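Local coordinates for protein tRNA (guanine-N(1)-)-methyltransferase (Corynebacterium diphtheriae, PDB 7KFF) that is a tRNA methyltransferase that probably transfers a methyl group from S-adenosylmethionine to the N1 position of a guanine next to the anticodon in tRNA, at residues P251-L254 and T255-N258; I262-W265 and R266-S270. All coordinates share one frame; numbering follows the deposited sequence.

Contact 1: residues P251-L254 and T255-N258; sequences PEVL and TSGN
Glu252 meets Thr255 through its backbone oxygen, one step in a run of turns that begins at Pro251, whose O accepts from Leu254 N at 2.9 Å. Glu252 O takes two hydrogen bonds from the one residue: Thr255 N lies 3.0 Å from Glu252 O and Thr255 OG1 2.9 Å from it. The two donors approach differently: the amide comes from above the carbonyl plane, whereas the hydroxyl is tilted only 17° from it. With chi1 at 65°, Thr255 holds OG1 between its own N and carbonyl carbon, which turns the hydroxyl back onto Glu252 O.

Val253 repeats the pattern one residue on. Ser256 N is 3.1 Å from Val253 O, again well above the carbonyl plane, while Ser256 OG sits at 2.7 Å from Val253 O, in that plane and on a lone pair. The three successive i+3 backbone hydrogen bonds mark a short 3-10 helix. It leads into helix 259-277, for which Asn258 is the N-cap, its OD1 accepting from Lys261 N. Ser256 OG connects the two elements: it donates to Val253 O and accepts from Asn258 N at 3.1 Å, an ST turn.

Leu254 contributes its carbonyl, bridged to Gly257 N by a water 2.7 Å from Leu254 O and 2.8 Å from Gly257 N. Its side chain packs on Tyr239 and Trp265 of its own chain and on Phe69 of the second subunit.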
loop_
_atom_site.group_PDB
_atom_site.type_symbol
_atom_site.label_atom_id
_atom_site.label_comp_id
_atom_site.label_asym_id
_atom_site.label_seq_id
_atom_site.Cartn_x
_atom_site.Cartn_y
_atom_site.Cartn_z
ATOM N N PRO A 251 28.787 -10.399 6.574
ATOM C CA PRO A 251 29.043 -11.832 6.758
ATOM C C PRO A 251 30.217 -12.316 5.921
ATOM O O PRO A 251 30.296 -12.064 4.718
ATOM C CB PRO A 251 27.730 -12.483 6.323
ATOM C CG PRO A 251 26.697 -11.434 6.614
ATOM C CD PRO A 251 27.362 -10.119 6.308
ATOM N N GLU A 252 31.139 -13.027 6.576
ATOM C CA GLU A 252 32.397 -13.360 5.922
ATOM C C GLU A 252 32.186 -14.241 4.698
ATOM O O GLU A 252 32.961 -14.163 3.743
ATOM C CB GLU A 252 33.344 -14.019 6.923
ATOM C CG GLU A 252 34.762 -14.132 6.413
ATOM C CD GLU A 252 35.772 -14.299 7.532
ATOM O OE1 GLU A 252 35.423 -14.024 8.702
ATOM O OE2 GLU A 252 36.917 -14.706 7.239
ATOM N N VAL A 253 31.142 -15.069 4.687
ATOM C CA VAL A 253 30.898 -15.898 3.509
ATOM C C VAL A 253 30.771 -15.040 2.256
ATOM O O VAL A 253 31.151 -15.472 1.158
ATOM C CB VAL A 253 29.663 -16.796 3.715
ATOM C CG1 VAL A 253 28.398 -15.977 3.900
ATOM C CG2 VAL A 253 29.498 -17.774 2.536
ATOM N N LEU A 254 30.226 -13.827 2.386
ATOM C CA LEU A 254 30.001 -13.006 1.205
ATOM C C LEU A 254 31.293 -12.511 0.572
ATOM O O LEU A 254 31.269 -12.087 -0.587
ATOM C CB LEU A 254 29.102 -11.821 1.552
ATOM C CG LEU A 254 27.705 -12.218 2.026
ATOM C CD1 LEU A 254 26.877 -10.970 2.353
ATOM C CD2 LEU A 254 26.988 -13.085 0.987
ATOM N N THR A 255 32.412 -12.559 1.292
ATOM C CA THR A 255 33.709 -12.179 0.746
ATOM C C THR A 255 34.577 -13.388 0.418
ATOM O O THR A 255 35.778 -13.235 0.157
ATOM C CB THR A 255 34.444 -11.257 1.718
ATOM O OG1 THR A 255 34.743 -11.964 2.922
ATOM C CG2 THR A 255 33.590 -10.045 2.066
ATOM N N SER A 256 33.991 -14.587 0.424
ATOM C CA SER A 256 34.751 -15.813 0.224
ATOM C C SER A 256 34.937 -16.158 -1.246
ATOM O O SER A 256 35.817 -16.961 -1.572
ATOM C CB SER A 256 34.021 -16.983 0.884
ATOM O OG SER A 256 32.845 -17.320 0.159
ATOM N N GLY A 257 34.134 -15.581 -2.134
ATOM C CA GLY A 257 34.164 -15.959 -3.527
ATOM C C GLY A 257 33.633 -17.342 -3.821
ATOM O O GLY A 257 33.676 -17.768 -4.983
ATOM N N ASN A 258 33.139 -18.061 -2.809
ATOM C CA ASN A 258 32.627 -19.420 -2.981
ATOM C C ASN A 258 31.143 -19.318 -3.300
ATOM O O ASN A 258 30.315 -19.083 -2.418
ATOM C CB ASN A 258 32.857 -20.247 -1.726
ATOM C CG ASN A 258 32.367 -21.683 -1.872
ATOM O OD1 ASN A 258 31.404 -21.960 -2.591
ATOM N ND2 ASN A 258 33.041 -22.606 -1.194
HETATM O O HOH W 1 32.641 -13.241 -2.669
#

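Contact 2: residues I262-W265 and R266-S270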
loop_
_atom_site.group_PDB
_atom_site.type_symbol
_atom_site.label_atom_id
_atom_site.label_comp_id
_atom_site.label_asym_id
_atom_site.label_seq_id
_atom_site.Cartn_x
_atom_site.Cartn_y
_atom_site.Cartn_z
ATOM N N ILE A 262 27.860 -19.085 -0.751
ATOM C CA ILE A 262 27.112 -17.834 -0.755
ATOM C C ILE A 262 25.650 -18.106 -1.067
ATOM O O ILE A 262 24.749 -17.538 -0.440
ATOM C CB ILE A 262 27.738 -16.826 -1.734
ATOM C CG1 ILE A 262 29.084 -16.350 -1.182
ATOM C CG2 ILE A 262 26.779 -15.666 -1.985
ATOM C CD1 ILE A 262 29.973 -15.693 -2.217
ATOM N N GLU A 263 25.389 -18.990 -2.033
ATOM C CA GLU A 263 24.006 -19.287 -2.390
ATOM C C GLU A 263 23.279 -19.974 -1.240
ATOM O O GLU A 263 22.108 -19.676 -0.977
ATOM C CB GLU A 263 23.960 -20.130 -3.663
ATOM C CG GLU A 263 22.700 -19.903 -4.496
ATOM C CD GLU A 263 22.395 -18.421 -4.729
ATOM O OE1 GLU A 263 23.345 -17.633 -4.925
ATOM O OE2 GLU A 263 21.205 -18.043 -4.681
ATOM N N ARG A 264 23.958 -20.872 -0.520
ATOM C CA ARG A 264 23.319 -21.491 0.638
ATOM C C ARG A 264 23.044 -20.462 1.727
ATOM O O ARG A 264 21.979 -20.484 2.353
ATOM C CB ARG A 264 24.176 -22.631 1.192
ATOM C CG ARG A 264 23.573 -23.303 2.430
ATOM C CD ARG A 264 22.196 -23.914 2.135
ATOM N NE ARG A 264 21.452 -24.224 3.354
ATOM C CZ ARG A 264 20.174 -24.589 3.376
ATOM N NH1 ARG A 264 19.493 -24.692 2.244
ATOM N NH2 ARG A 264 19.582 -24.839 4.534
ATOM N N TRP A 265 23.993 -19.552 1.965
ATOM C CA TRP A 265 23.782 -18.487 2.939
ATOM C C TRP A 265 22.556 -17.664 2.581
ATOM O O TRP A 265 21.746 -17.336 3.451
ATOM C CB TRP A 265 25.033 -17.604 3.030
ATOM C CG TRP A 265 24.875 -16.401 3.943
ATOM C CD1 TRP A 265 25.159 -16.333 5.278
ATOM C CD2 TRP A 265 24.399 -15.105 3.571
ATOM N NE1 TRP A 265 24.881 -15.077 5.763
ATOM C CE2 TRP A 265 24.421 -14.302 4.731
ATOM C CE3 TRP A 265 23.963 -14.544 2.370
ATOM C CZ2 TRP A 265 24.013 -12.972 4.727
ATOM C CZ3 TRP A 265 23.558 -13.212 2.368
ATOM C CH2 TRP A 265 23.581 -12.449 3.539
ATOM N N ARG A 266 22.393 -17.332 1.301
ATOM C CA ARG A 266 21.243 -16.531 0.900
ATOM C C ARG A 266 19.945 -17.272 1.199
ATOM O O ARG A 266 18.977 -16.676 1.669
ATOM C CB ARG A 266 21.311 -16.184 -0.587
ATOM C CG ARG A 266 22.461 -15.279 -1.025
ATOM C CD ARG A 266 22.105 -14.633 -2.353
ATOM N NE ARG A 266 23.175 -14.602 -3.348
ATOM C CZ ARG A 266 24.052 -13.610 -3.492
ATOM N NH1 ARG A 266 24.968 -13.676 -4.446
ATOM N NH2 ARG A 266 24.027 -12.561 -2.679
ATOM N N ARG A 267 19.919 -18.582 0.953
ATOM C CA ARG A 267 18.724 -19.368 1.252
ATOM C C ARG A 267 18.452 -19.400 2.753
ATOM O O ARG A 267 17.316 -19.188 3.195
ATOM C CB ARG A 267 18.885 -20.779 0.703
ATOM C CG ARG A 267 17.764 -21.718 1.052
ATOM C CD ARG A 267 16.657 -21.614 0.065
ATOM N NE ARG A 267 15.572 -22.542 0.366
ATOM C CZ ARG A 267 14.378 -22.471 -0.202
ATOM N NH1 ARG A 267 14.132 -21.526 -1.099
ATOM N NH2 ARG A 267 13.436 -23.333 0.137
ATOM N N GLU A 268 19.488 -19.658 3.554
ATOM C CA GLU A 268 19.314 -19.641 5.004
ATOM C C GLU A 268 18.752 -18.309 5.481
ATOM O O GLU A 268 17.828 -18.264 6.300
ATOM C CB GLU A 268 20.640 -19.941 5.695
ATOM C CG GLU A 268 21.118 -21.374 5.493
ATOM C CD GLU A 268 22.525 -21.614 6.048
ATOM O OE1 GLU A 268 23.208 -20.633 6.433
ATOM O OE2 GLU A 268 22.949 -22.774 6.089
ATOM N N GLN A 269 19.304 -17.212 4.985
ATOM C CA GLN A 269 18.865 -15.908 5.461
ATOM C C GLN A 269 17.430 -15.619 5.056
ATOM O O GLN A 269 16.714 -14.927 5.781
ATOM C CB GLN A 269 19.803 -14.832 4.926
ATOM C CG GLN A 269 21.186 -14.884 5.535
ATOM C CD GLN A 269 21.156 -14.609 7.023
ATOM O OE1 GLN A 269 20.609 -13.591 7.459
ATOM N NE2 GLN A 269 21.733 -15.499 7.805
ATOM N N SER A 270 17.006 -16.134 3.903
ATOM C CA SER A 270 15.610 -16.023 3.500
ATOM C C SER A 270 14.708 -16.864 4.399
ATOM O O SER A 270 13.655 -16.389 4.853
ATOM C CB SER A 270 15.505 -16.413 2.029
ATOM O OG SER A 270 14.180 -16.501 1.598
HETATM O O HOH W 2 21.670 -25.024 6.527
#
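Gln269 lays its CG over one face of the Trp265 indole. CG stands 3.6 Å from the centroid of the six-membered ring and 22° off its normal, which meets the geometry of a CH-pi contact; its nearest ring atom is CE2. The bend at chi2 carries the Gln269 amide alongside the indole, and chi3 turns its plane to within 15° of the ring's.

Two ion pairs flank this aromatic contact. Glu263 crosses Arg266 at a slant and sets OE1 at the guanidinium edge, in its plane, 3.4 Å from Arg266 NE; the bond is nearly straight, but long and therefore weak. Over one face of the same guanidinium lies Ile262 CG2, 3.6 Å from Arg266 NH1. This face of the helix, in the C-terminal helical part of the TrmD chain, meets Phe69 and Gly70 of the second subunit; Arg266 NH1 makes weak bonds to the Gly70 and Gly71 carbonyls there, and its side chain is about 10 Å from a bound S-adenosyl-L-homocysteine.

Arg264 and Glu268 cross at about a right angle, their guanidinium and carboxylate planes 86° apart. Arg264 NE reaches Glu268 OE2 at 3.4 Å, also weakly, and a water reinforces the pair, lying 2.9 Å from Arg264 NH2 and 2.6 Å from Glu268 OE2. The stronger partner of Arg264 is Asp291, which pairs with its NH1 and also with Arg267 NH2.

The backbone is a regular alpha-helix, with i+4 backbone hydrogen bonds such as Gln269 N to Trp265 O at 2.9 Å. Since both salt bridges within the helix are long, they probably add only modest stability, while the shared Asp291 probably offsets the like charges of Arg264 and Arg267 and ties helix 259-277 to helix 289-299.

In the fold
Both contacts are local and lie near the surface, their centres about 11 Å apart, and they belong to adjoining elements: contact 1 forms the 3-10 turn and cap before helix 259-277, contact 2 lies in the first half of that helix. Trp265 joins them, with Val253 CG1 3.5 Å from Trp265 CD1 and Leu254 CD2 3.6 Å from Trp265 CE3. Backbone amides bond to carbonyls in both; what differs is the side-chain chemistry, hydroxyls on carbonyls in contact 1 against salt bridges and a CH-pi contact in contact 2. Each also touches the second subunit, at Phe69 for both and additionally at Gly70 and Gly71 for contact 2.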